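Local coordinates for protein activating signal cointegrator 1 complex subunit 2 (Homo sapiens, PDB 6YXQ) that binds polyubiquitin chains and recruits the helicase ASCC3 and the demethylase ALKBH3 to sites of DNA damage, this chain being its ASCC3-binding N-terminal part, at residues F367-D372 with S405-V410; T256-W261 with R320-E325; F65-L70 with Q120-R125; R39-Y44 with Q92-S97. All blocks are in the same frame, centred on the assembly; numbering follows the deposited sequence.

Interaction 1. Residues F367-D372 with S405-V410; sequences FLRDYD and SAWEGV
The indole of W407 carries the side chain of R369 on one face and has D372 at its rim. R369 CG sits 4.0 Å from the centroid of the W407 five-membered ring, only 15° off its normal, a clear CH-pi contact. D372 CB lies at the edge in the ring plane. The guanidinium of R369 is the second flat group: V410 CG1 covers one of its faces, and its plane stands 58° from that of the indole.

R369 gets there with CG anti to the backbone N (chi1 172°) and a bend at chi3. This puts CG over the indole, while the next carbon, R369 CD, meets V410 CG1 at 3.7 Å. R369 NE makes a weak bond of 3.4 Å to A406 O on helix 394-408. V410 lies in the loop after that helix and is poorly ordered, so its share of the contact is less certain.

Here the last modelled helix of this all-helical part, 394-408, packs against helix 365-374. The backbones come nearest at R369 and A406. L368 CB meets A406 CB at 4.1 Å, while A402 and V403 extend the apolar seam around L368.

A polar link joins the indole N-H to the carboxylate of D372. W407 NE1 donates to D372 OD2 at 3.1 Å, on the anti side of the carboxylate. The bond is bent, and the acceptor is tilted from the ring plane. The other oxygen, D372 OD1, accepts the backbone N-H of V377, so both ends of the carboxylate are held.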
# COMPACT_ATOMS: atom_id res chain seq x y z
N PHE B 367 -24.25 -23.23 -1.80
CA PHE B 367 -23.08 -22.88 -1.01
C PHE B 367 -22.54 -24.09 -0.28
O PHE B 367 -21.32 -24.27 -0.18
CB PHE B 367 -23.42 -21.77 -0.02
CG PHE B 367 -22.41 -21.65 1.08
CD1 PHE B 367 -21.22 -20.99 0.87
CD2 PHE B 367 -22.65 -22.21 2.33
CE1 PHE B 367 -20.28 -20.88 1.88
CE2 PHE B 367 -21.72 -22.11 3.34
CZ PHE B 367 -20.53 -21.44 3.11
N LEU B 368 -23.42 -24.93 0.27
CA LEU B 368 -22.96 -26.10 1.00
C LEU B 368 -22.15 -27.02 0.10
O LEU B 368 -21.08 -27.50 0.49
CB LEU B 368 -24.15 -26.85 1.60
CG LEU B 368 -24.16 -26.97 3.13
CD1 LEU B 368 -25.28 -27.90 3.57
CD2 LEU B 368 -22.81 -27.44 3.67
N ARG B 369 -22.65 -27.26 -1.11
CA ARG B 369 -21.98 -28.17 -2.04
C ARG B 369 -20.57 -27.69 -2.35
O ARG B 369 -19.59 -28.43 -2.21
CB ARG B 369 -22.83 -28.29 -3.30
CG ARG B 369 -22.21 -29.05 -4.45
CD ARG B 369 -22.88 -28.65 -5.77
NE ARG B 369 -24.26 -28.21 -5.61
CZ ARG B 369 -24.93 -27.49 -6.50
NH1 ARG B 369 -24.34 -27.12 -7.63
NH2 ARG B 369 -26.19 -27.13 -6.27
N ASP B 370 -20.43 -26.42 -2.75
CA ASP B 370 -19.13 -25.85 -3.11
C ASP B 370 -18.20 -25.78 -1.90
O ASP B 370 -17.01 -26.13 -1.99
CB ASP B 370 -19.33 -24.46 -3.71
CG ASP B 370 -20.11 -24.48 -5.03
OD1 ASP B 370 -20.40 -25.58 -5.55
OD2 ASP B 370 -20.44 -23.39 -5.54
N TYR B 371 -18.73 -25.33 -0.75
CA TYR B 371 -17.93 -25.25 0.46
C TYR B 371 -17.43 -26.62 0.88
O TYR B 371 -16.28 -26.76 1.31
CB TYR B 371 -18.74 -24.62 1.60
CG TYR B 371 -18.01 -24.70 2.92
CD1 TYR B 371 -16.97 -23.82 3.20
CD2 TYR B 371 -18.33 -25.65 3.87
CE1 TYR B 371 -16.28 -23.89 4.39
CE2 TYR B 371 -17.65 -25.72 5.07
CZ TYR B 371 -16.62 -24.83 5.32
OH TYR B 371 -15.93 -24.89 6.51
N ASP B 372 -18.29 -27.64 0.82
CA ASP B 372 -17.86 -29.00 1.14
C ASP B 372 -16.81 -29.48 0.15
O ASP B 372 -15.87 -30.19 0.52
CB ASP B 372 -19.06 -29.93 1.14
CG ASP B 372 -18.70 -31.33 1.59
OD1 ASP B 372 -18.28 -31.49 2.76
OD2 ASP B 372 -18.83 -32.26 0.77
N SER B 405 -27.41 -34.27 0.34
CA SER B 405 -28.48 -33.85 -0.56
C SER B 405 -28.07 -32.63 -1.37
O SER B 405 -28.46 -32.51 -2.54
CB SER B 405 -29.76 -33.59 0.22
OG SER B 405 -29.94 -32.21 0.43
N ALA B 406 -27.22 -31.77 -0.80
CA ALA B 406 -26.72 -30.62 -1.55
C ALA B 406 -26.01 -31.06 -2.81
O ALA B 406 -26.18 -30.47 -3.88
CB ALA B 406 -25.79 -29.79 -0.67
N TRP B 407 -25.20 -32.12 -2.71
CA TRP B 407 -24.58 -32.66 -3.91
C TRP B 407 -25.62 -33.34 -4.80
O TRP B 407 -25.64 -33.14 -6.02
CB TRP B 407 -23.47 -33.64 -3.52
CG TRP B 407 -22.23 -32.98 -3.00
CD1 TRP B 407 -21.99 -32.55 -1.72
CD2 TRP B 407 -21.04 -32.68 -3.75
NE1 TRP B 407 -20.73 -32.00 -1.63
CE2 TRP B 407 -20.13 -32.07 -2.86
CE3 TRP B 407 -20.66 -32.88 -5.07
CZ2 TRP B 407 -18.87 -31.66 -3.27
CZ3 TRP B 407 -19.41 -32.47 -5.48
CH2 TRP B 407 -18.53 -31.86 -4.58
N GLU B 408 -26.54 -34.10 -4.19
CA GLU B 408 -27.44 -34.94 -4.97
C GLU B 408 -28.39 -34.11 -5.82
O GLU B 408 -28.95 -34.64 -6.79
CB GLU B 408 -28.22 -35.87 -4.05
CG GLU B 408 -27.38 -37.01 -3.47
CD GLU B 408 -28.23 -38.14 -2.91
OE1 GLU B 408 -27.95 -39.32 -3.24
OE2 GLU B 408 -29.17 -37.85 -2.14
N GLY B 409 -28.57 -32.83 -5.50
CA GLY B 409 -29.42 -31.98 -6.32
C GLY B 409 -28.86 -31.76 -7.72
O GLY B 409 -29.63 -31.63 -8.68
N VAL B 410 -27.54 -31.73 -7.86
CA VAL B 410 -26.90 -31.44 -9.14
C VAL B 410 -26.33 -32.73 -9.71
O VAL B 410 -26.06 -33.68 -8.97
CB VAL B 410 -25.81 -30.35 -8.97
CG1 VAL B 410 -24.59 -30.89 -8.22
CG2 VAL B 410 -25.39 -29.76 -10.32

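Interaction 2. Residues T256-W261 with R320-E325; sequences TCTTLW and RKKLME
K322 makes the largest share of this contact, meeting C257 and W261 through its CB, CD and NZ. The setting is a pair of helices, 243-266 and 306-340, running roughly parallel with 32° between the local axes and 8.7 Å at closest approach, inside the helical bundle of the C-terminal half.

Just before it, K321 forms a salt bridge with D181 of the ASCC3 chain, and H178 of that chain meets W261 edge-to-face.

At its base, K322 CB rests on C257 CB at 4.0 Å, where the two backbones are also nearest. The chain then bends at chi2 (-52°), which swings the rest of it over the indole of W261. K322 CD lies over the five-membered ring of W261, 3.9 Å from its centroid. The ammonium goes on to the other ring: K322 NZ is 3.7 Å from the centroid of the W261 six-membered ring, 10° off the normal, a cation-pi contact over the face.

L323 comes next, and its CG packs on C257 SG at 3.8 Å. L283 of helix 279-300 lies against the same leucine.

E325, about one turn after K322, closes the arrangement. E325 OE1 accepts from K322 NZ at 2.9 Å through the syn lone pair, a salt bridge within the helix that probably steadies the ammonium over the ring.

E325 CB touches W261 CD1 at 3.6 Å, while E325 OE1 sits above the same ring face as K322, 3.3 Å from W261 NE1 but at too poor an angle to accept its N-H.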
# COMPACT_ATOMS: atom_id res chain seq x y z
N THR B 256 -13.55 -6.69 -2.70
CA THR B 256 -14.03 -6.80 -1.33
C THR B 256 -13.63 -8.14 -0.72
O THR B 256 -13.12 -8.20 0.41
CB THR B 256 -15.54 -6.62 -1.29
OG1 THR B 256 -15.89 -5.40 -1.95
CG2 THR B 256 -16.04 -6.60 0.13
N CYS B 257 -13.87 -9.24 -1.45
CA CYS B 257 -13.53 -10.56 -0.94
C CYS B 257 -12.03 -10.74 -0.79
O CYS B 257 -11.56 -11.30 0.21
CB CYS B 257 -14.09 -11.66 -1.84
SG CYS B 257 -15.87 -11.65 -2.08
N THR B 258 -11.25 -10.29 -1.78
CA THR B 258 -9.80 -10.40 -1.67
C THR B 258 -9.27 -9.61 -0.48
O THR B 258 -8.42 -10.11 0.26
CB THR B 258 -9.16 -9.93 -2.97
OG1 THR B 258 -9.72 -10.65 -4.07
CG2 THR B 258 -7.67 -10.15 -2.94
N THR B 259 -9.78 -8.39 -0.27
CA THR B 259 -9.30 -7.57 0.84
C THR B 259 -9.65 -8.20 2.18
O THR B 259 -8.80 -8.30 3.07
CB THR B 259 -9.87 -6.16 0.74
OG1 THR B 259 -9.63 -5.64 -0.57
CG2 THR B 259 -9.22 -5.26 1.77
N LEU B 260 -10.91 -8.61 2.36
CA LEU B 260 -11.31 -9.26 3.61
C LEU B 260 -10.49 -10.52 3.85
O LEU B 260 -10.00 -10.75 4.97
CB LEU B 260 -12.80 -9.58 3.57
CG LEU B 260 -13.72 -8.38 3.71
CD1 LEU B 260 -15.17 -8.82 3.78
CD2 LEU B 260 -13.33 -7.60 4.95
N TRP B 261 -10.32 -11.35 2.82
CA TRP B 261 -9.58 -12.59 3.00
C TRP B 261 -8.12 -12.32 3.34
O TRP B 261 -7.55 -12.98 4.22
CB TRP B 261 -9.68 -13.46 1.75
CG TRP B 261 -8.68 -14.55 1.77
CD1 TRP B 261 -8.80 -15.77 2.38
CD2 TRP B 261 -7.37 -14.51 1.20
NE1 TRP B 261 -7.66 -16.50 2.20
CE2 TRP B 261 -6.76 -15.76 1.48
CE3 TRP B 261 -6.66 -13.56 0.47
CZ2 TRP B 261 -5.47 -16.07 1.04
CZ3 TRP B 261 -5.38 -13.87 0.04
CH2 TRP B 261 -4.80 -15.11 0.33
N ARG B 320 -15.64 -16.39 -5.17
CA ARG B 320 -16.28 -17.50 -4.47
C ARG B 320 -15.26 -18.26 -3.64
O ARG B 320 -15.51 -18.58 -2.46
CB ARG B 320 -16.96 -18.42 -5.48
CG ARG B 320 -17.90 -17.67 -6.38
CD ARG B 320 -18.43 -18.51 -7.51
NE ARG B 320 -18.46 -19.92 -7.18
CZ ARG B 320 -17.87 -20.87 -7.90
NH1 ARG B 320 -17.21 -20.54 -9.00
NH2 ARG B 320 -17.96 -22.14 -7.53
N LYS B 321 -14.08 -18.53 -4.21
CA LYS B 321 -13.03 -19.21 -3.47
C LYS B 321 -12.63 -18.42 -2.22
O LYS B 321 -12.52 -18.98 -1.13
CB LYS B 321 -11.82 -19.45 -4.38
CG LYS B 321 -10.73 -20.26 -3.73
CD LYS B 321 -9.54 -20.43 -4.67
CE LYS B 321 -8.39 -21.20 -4.02
NZ LYS B 321 -7.15 -21.17 -4.85
N LYS B 322 -12.44 -17.11 -2.37
CA LYS B 322 -12.03 -16.29 -1.23
C LYS B 322 -13.13 -16.23 -0.17
O LYS B 322 -12.83 -16.20 1.03
CB LYS B 322 -11.67 -14.88 -1.69
CG LYS B 322 -10.41 -14.80 -2.52
CD LYS B 322 -9.25 -15.48 -1.83
CE LYS B 322 -8.18 -15.88 -2.82
NZ LYS B 322 -7.16 -16.75 -2.19
N LEU B 323 -14.40 -16.22 -0.59
CA LEU B 323 -15.49 -16.23 0.38
C LEU B 323 -15.45 -17.50 1.22
O LEU B 323 -15.56 -17.45 2.45
CB LEU B 323 -16.84 -16.10 -0.33
CG LEU B 323 -17.45 -14.71 -0.51
CD1 LEU B 323 -18.49 -14.71 -1.62
CD2 LEU B 323 -18.08 -14.24 0.78
N MSE B 324 -15.28 -18.64 0.57
CA MSE B 324 -15.24 -19.89 1.33
C MSE B 324 -14.01 -19.99 2.23
O MSE B 324 -14.07 -20.56 3.33
CB MSE B 324 -15.29 -21.10 0.39
CG MSE B 324 -16.69 -21.52 0.05
SE MSE B 324 -17.10 -21.06 -1.75
CE MSE B 324 -16.30 -22.61 -2.61
N GLU B 325 -12.89 -19.44 1.76
CA GLU B 325 -11.70 -19.41 2.59
C GLU B 325 -11.91 -18.54 3.83
O GLU B 325 -11.48 -18.90 4.93
CB GLU B 325 -10.50 -18.94 1.77
CG GLU B 325 -10.15 -19.90 0.65
CD GLU B 325 -8.96 -19.47 -0.18
OE1 GLU B 325 -8.76 -18.25 -0.36
OE2 GLU B 325 -8.23 -20.36 -0.66

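Interaction 3. Residues F65-L70 with Q120-R125; sequences FVANDL and QKRLHR
L123 drives its CD2 methyl into the surface of helix segment 65-70, and this is where the packing is close. That one methyl, L123 CD2, meets V66 CG1 at 3.7 Å, A67 CB at 3.8 Å and L70 CD1 at 4.2 Å. The valine and the leucine L70 each cross L123 at about a right angle. The backbones are nearest at A67 and L123. This is close packing of two helices of the N-terminal helical part, 39° from parallel with 9.8 Å between local axes.

On the exposed side the contact is looser and rests on R122. Bends at chi2 and chi3 (-129° and -62°) fold the arginine across, and one face of its guanidinium lies over A67 CB. N68 OD1 stands at the guanidinium edge, 3.7 Å from R122 NH1, too far to count as a bond. The strong partner of this charge is D71, which forms a salt bridge with R122 NH2 one turn further along the first helix.

Helices 53-75 and 114-135 thus face each other through L123, with Y98 of helix 89-101 packed on that leucine and C94 of the same helix on V66, while the ASCC3 chain meets other sides of both, through D69 and H124 for example.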
# COMPACT_ATOMS: atom_id res chain seq x y z
N PHE B 65 7.95 13.52 -6.35
CA PHE B 65 7.82 14.26 -5.10
C PHE B 65 7.59 13.31 -3.92
O PHE B 65 8.31 13.36 -2.91
CB PHE B 65 6.68 15.26 -5.20
CG PHE B 65 7.01 16.47 -6.02
CD1 PHE B 65 8.18 17.18 -5.78
CD2 PHE B 65 6.16 16.90 -7.03
CE1 PHE B 65 8.49 18.29 -6.52
CE2 PHE B 65 6.47 18.03 -7.77
CZ PHE B 65 7.64 18.72 -7.52
N VAL B 66 6.60 12.42 -4.06
CA VAL B 66 6.26 11.51 -2.96
C VAL B 66 7.45 10.63 -2.59
O VAL B 66 7.78 10.47 -1.41
CB VAL B 66 5.02 10.67 -3.31
CG1 VAL B 66 4.78 9.62 -2.23
CG2 VAL B 66 3.80 11.55 -3.47
N ALA B 67 8.10 10.04 -3.60
CA ALA B 67 9.15 9.07 -3.32
C ALA B 67 10.38 9.73 -2.70
O ALA B 67 11.01 9.15 -1.81
CB ALA B 67 9.53 8.32 -4.59
N ASN B 68 10.74 10.92 -3.17
CA ASN B 68 11.87 11.62 -2.56
C ASN B 68 11.57 11.97 -1.11
O ASN B 68 12.42 11.77 -0.22
CB ASN B 68 12.21 12.87 -3.37
CG ASN B 68 12.88 12.54 -4.71
OD1 ASN B 68 13.40 11.44 -4.91
ND2 ASN B 68 12.87 13.50 -5.62
N ASP B 69 10.36 12.47 -0.85
CA ASP B 69 9.99 12.77 0.53
C ASP B 69 10.05 11.52 1.40
O ASP B 69 10.51 11.58 2.55
CB ASP B 69 8.61 13.41 0.58
CG ASP B 69 8.56 14.75 -0.13
OD1 ASP B 69 9.59 15.45 -0.18
OD2 ASP B 69 7.48 15.10 -0.64
N LEU B 70 9.61 10.38 0.88
CA LEU B 70 9.59 9.17 1.69
C LEU B 70 10.99 8.62 1.91
O LEU B 70 11.29 8.10 2.99
CB LEU B 70 8.69 8.12 1.04
CG LEU B 70 7.17 8.26 1.19
CD1 LEU B 70 6.44 7.31 0.26
CD2 LEU B 70 6.76 7.99 2.62
N GLN B 120 6.87 2.84 -9.38
CA GLN B 120 5.86 2.17 -8.57
C GLN B 120 6.49 1.21 -7.57
O GLN B 120 6.06 1.13 -6.41
CB GLN B 120 4.87 1.45 -9.47
CG GLN B 120 3.83 2.36 -10.08
CD GLN B 120 2.56 2.41 -9.27
OE1 GLN B 120 2.39 3.29 -8.42
NE2 GLN B 120 1.66 1.47 -9.53
N LYS B 121 7.52 0.47 -8.00
CA LYS B 121 8.24 -0.42 -7.08
C LYS B 121 8.90 0.36 -5.95
O LYS B 121 8.85 -0.04 -4.78
CB LYS B 121 9.28 -1.22 -7.86
CG LYS B 121 8.80 -2.58 -8.32
CD LYS B 121 9.72 -3.17 -9.38
CE LYS B 121 10.69 -4.19 -8.76
NZ LYS B 121 11.82 -3.52 -8.05
N ARG B 122 9.56 1.47 -6.30
CA ARG B 122 10.15 2.34 -5.28
C ARG B 122 9.11 2.73 -4.23
O ARG B 122 9.34 2.59 -3.02
CB ARG B 122 10.75 3.58 -5.93
CG ARG B 122 12.24 3.48 -6.27
CD ARG B 122 13.03 4.68 -5.73
NE ARG B 122 12.59 5.95 -6.31
CZ ARG B 122 12.80 7.14 -5.75
NH1 ARG B 122 12.38 8.24 -6.34
NH2 ARG B 122 13.44 7.22 -4.59
N LEU B 123 7.96 3.21 -4.70
CA LEU B 123 6.91 3.66 -3.79
C LEU B 123 6.40 2.52 -2.92
O LEU B 123 6.19 2.70 -1.72
CB LEU B 123 5.76 4.28 -4.58
CG LEU B 123 5.99 5.72 -5.03
CD1 LEU B 123 4.85 6.19 -5.92
CD2 LEU B 123 6.17 6.65 -3.84
N HIS B 124 6.19 1.35 -3.53
CA HIS B 124 5.72 0.18 -2.79
C HIS B 124 6.65 -0.15 -1.62
O HIS B 124 6.21 -0.24 -0.46
CB HIS B 124 5.61 -0.99 -3.77
CG HIS B 124 4.91 -2.20 -3.22
ND1 HIS B 124 5.60 -3.30 -2.75
CD2 HIS B 124 3.60 -2.51 -3.11
CE1 HIS B 124 4.74 -4.22 -2.35
NE2 HIS B 124 3.51 -3.76 -2.57
N ARG B 125 7.94 -0.30 -1.91
CA ARG B 125 8.89 -0.65 -0.86
C ARG B 125 8.94 0.43 0.21
O ARG B 125 8.94 0.14 1.42
CB ARG B 125 10.28 -0.87 -1.46
CG ARG B 125 11.31 -1.33 -0.45
CD ARG B 125 12.58 -1.86 -1.12
NE ARG B 125 13.43 -2.52 -0.14
CZ ARG B 125 14.56 -2.01 0.34
NH1 ARG B 125 14.99 -0.83 -0.08
NH2 ARG B 125 15.27 -2.69 1.24

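Interaction 4. Residues R39-Y44 with Q92-S97; sequences RYFVLY and QKCLDS
Y44 and S97 meet at one end of this contact, and F41 and V42 meet C94 at the other, where an extended loop segment lies across a helix. Y44 brings its backbone to the serine: Y44 N is 3.6 Å from S97 CB, and Y44 CB lies 4.1 Å from the same carbon, S97 CB. The tyrosine ring then leads off from the helix, with CG anti to the backbone N (chi1 172°).

C94 fills the other half of the interface. C94 CB packs on F41 CB at 4.2 Å, and C94 SG comes 3.3 Å from V42 O. Between the two ends, L43 CD2 lies 3.8 Å from K93 O, so the leucine tip covers part of the helix backbone one turn before S97. The backbones are nearest here, with 4.5 Å between L43 CA and C94 CA.

One shell out, both ends of 39-44 are tied to the rest of the fold. Y44 OH probably hydrogen-bonds Q120 OE1, and its ring meets Y98 edge-to-face; at the other end R39 NE pairs with D69 OD1. The ASCC3 chain comes in as well: its Y26 packs on L43 and K93, and its R15 forms a salt bridge with D96.

The segment 39-44 precedes helix 53-75 and runs without regular structure between that helix and helix 89-101. V42 turns its side chain to F65 and V66 of the first, its neighbours F41 and L43 lie against the second, and Y44 continues to L123 on helix 114-135.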
# COMPACT_ATOMS: atom_id res chain seq x y z
N ARG B 39 8.85 20.02 5.54
CA ARG B 39 8.71 19.37 4.24
C ARG B 39 7.23 19.14 3.92
O ARG B 39 6.54 18.43 4.66
CB ARG B 39 9.46 18.06 4.20
CG ARG B 39 9.45 17.42 2.83
CD ARG B 39 10.53 16.38 2.72
NE ARG B 39 11.39 16.50 1.55
CZ ARG B 39 12.70 16.68 1.62
NH1 ARG B 39 13.42 16.77 0.51
NH2 ARG B 39 13.29 16.79 2.80
N TYR B 40 6.77 19.73 2.83
CA TYR B 40 5.43 19.49 2.35
C TYR B 40 5.33 18.10 1.72
O TYR B 40 6.29 17.58 1.14
CB TYR B 40 5.07 20.55 1.32
CG TYR B 40 3.62 20.70 0.97
CD1 TYR B 40 2.76 21.44 1.77
CD2 TYR B 40 3.12 20.14 -0.20
CE1 TYR B 40 1.43 21.59 1.42
CE2 TYR B 40 1.80 20.28 -0.55
CZ TYR B 40 0.96 21.00 0.26
OH TYR B 40 -0.36 21.15 -0.10
N PHE B 41 4.15 17.49 1.85
CA PHE B 41 3.85 16.20 1.25
C PHE B 41 2.65 16.34 0.33
O PHE B 41 1.60 16.83 0.75
CB PHE B 41 3.54 15.15 2.33
CG PHE B 41 4.75 14.48 2.90
CD1 PHE B 41 5.44 15.06 3.97
CD2 PHE B 41 5.18 13.27 2.41
CE1 PHE B 41 6.55 14.43 4.51
CE2 PHE B 41 6.29 12.64 2.95
CZ PHE B 41 6.97 13.22 4.00
N VAL B 42 2.80 15.91 -0.92
CA VAL B 42 1.68 15.93 -1.85
C VAL B 42 1.00 14.57 -1.87
O VAL B 42 1.57 13.55 -1.49
CB VAL B 42 2.10 16.35 -3.28
CG1 VAL B 42 2.80 17.66 -3.25
CG2 VAL B 42 2.97 15.28 -3.94
N LEU B 43 -0.24 14.57 -2.33
CA LEU B 43 -1.03 13.36 -2.41
C LEU B 43 -0.60 12.51 -3.60
O LEU B 43 0.04 12.99 -4.54
CB LEU B 43 -2.52 13.70 -2.52
CG LEU B 43 -3.02 14.64 -1.44
CD1 LEU B 43 -4.05 15.59 -2.01
CD2 LEU B 43 -3.59 13.87 -0.25
N TYR B 44 -0.98 11.24 -3.55
CA TYR B 44 -0.63 10.26 -4.57
C TYR B 44 -1.81 10.05 -5.51
O TYR B 44 -2.95 9.90 -5.06
CB TYR B 44 -0.21 8.94 -3.92
CG TYR B 44 -0.02 7.79 -4.89
CD1 TYR B 44 -1.08 6.99 -5.27
CD2 TYR B 44 1.24 7.51 -5.41
CE1 TYR B 44 -0.91 5.94 -6.16
CE2 TYR B 44 1.42 6.46 -6.30
CZ TYR B 44 0.34 5.68 -6.66
OH TYR B 44 0.51 4.64 -7.54
N GLN B 92 0.51 11.91 6.69
CA GLN B 92 -0.47 10.85 6.86
C GLN B 92 -1.48 10.85 5.72
O GLN B 92 -1.88 9.78 5.25
CB GLN B 92 -1.18 11.01 8.21
CG GLN B 92 -2.26 9.95 8.47
CD GLN B 92 -3.65 10.40 8.03
OE1 GLN B 92 -4.47 9.59 7.59
NE2 GLN B 92 -3.91 11.70 8.14
N LYS B 93 -1.90 12.03 5.26
CA LYS B 93 -2.85 12.08 4.16
C LYS B 93 -2.24 11.56 2.87
O LYS B 93 -2.92 10.93 2.06
CB LYS B 93 -3.39 13.50 3.99
CG LYS B 93 -3.90 14.09 5.30
CD LYS B 93 -5.06 15.04 5.07
CE LYS B 93 -4.91 15.76 3.74
NZ LYS B 93 -5.77 16.98 3.70
N CYS B 94 -0.93 11.79 2.68
CA CYS B 94 -0.24 11.23 1.52
C CYS B 94 -0.23 9.71 1.58
O CYS B 94 -0.49 9.03 0.56
CB CYS B 94 1.18 11.79 1.46
SG CYS B 94 2.33 10.94 0.33
N LEU B 95 0.06 9.14 2.75
CA LEU B 95 0.08 7.69 2.87
C LEU B 95 -1.31 7.09 2.70
O LEU B 95 -1.47 6.05 2.05
CB LEU B 95 0.68 7.28 4.21
CG LEU B 95 2.18 7.55 4.39
CD1 LEU B 95 2.55 7.71 5.85
CD2 LEU B 95 3.00 6.43 3.76
N ASP B 96 -2.33 7.74 3.27
CA ASP B 96 -3.71 7.33 3.02
C ASP B 96 -4.03 7.36 1.54
O ASP B 96 -4.69 6.45 1.02
CB ASP B 96 -4.67 8.24 3.80
CG ASP B 96 -6.07 7.66 3.89
OD1 ASP B 96 -6.67 7.38 2.84
OD2 ASP B 96 -6.57 7.50 5.03
N SER B 97 -3.57 8.40 0.83
CA SER B 97 -3.80 8.50 -0.61
C SER B 97 -3.22 7.30 -1.34
O SER B 97 -3.89 6.67 -2.18
CB SER B 97 -3.18 9.78 -1.16
OG SER B 97 -3.29 10.83 -0.22

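In the fold
Interactions 3 and 4 share one helical cluster in the N-terminal half, their centres 11 Å apart. Their segments alternate along the chain, 39-44, 65-70, 92-97, 120-125, so the two contacts interleave, and they touch through Q120 with Y44 and D69 with R39. Interaction 2 follows in the C-terminal half, about 29 Å from interaction 3 between centres, and interaction 1 comes last, 19 Å from interaction 2, centre to centre. Those two meet where M324 packs on helix 365-374. Interaction 1 lies across the chain's centre from interactions 3 and 4. ASCC3 reaches the surroundings of interactions 2, 3 and 4, so the interface with it spans both halves, whereas interaction 1 is untouched by it.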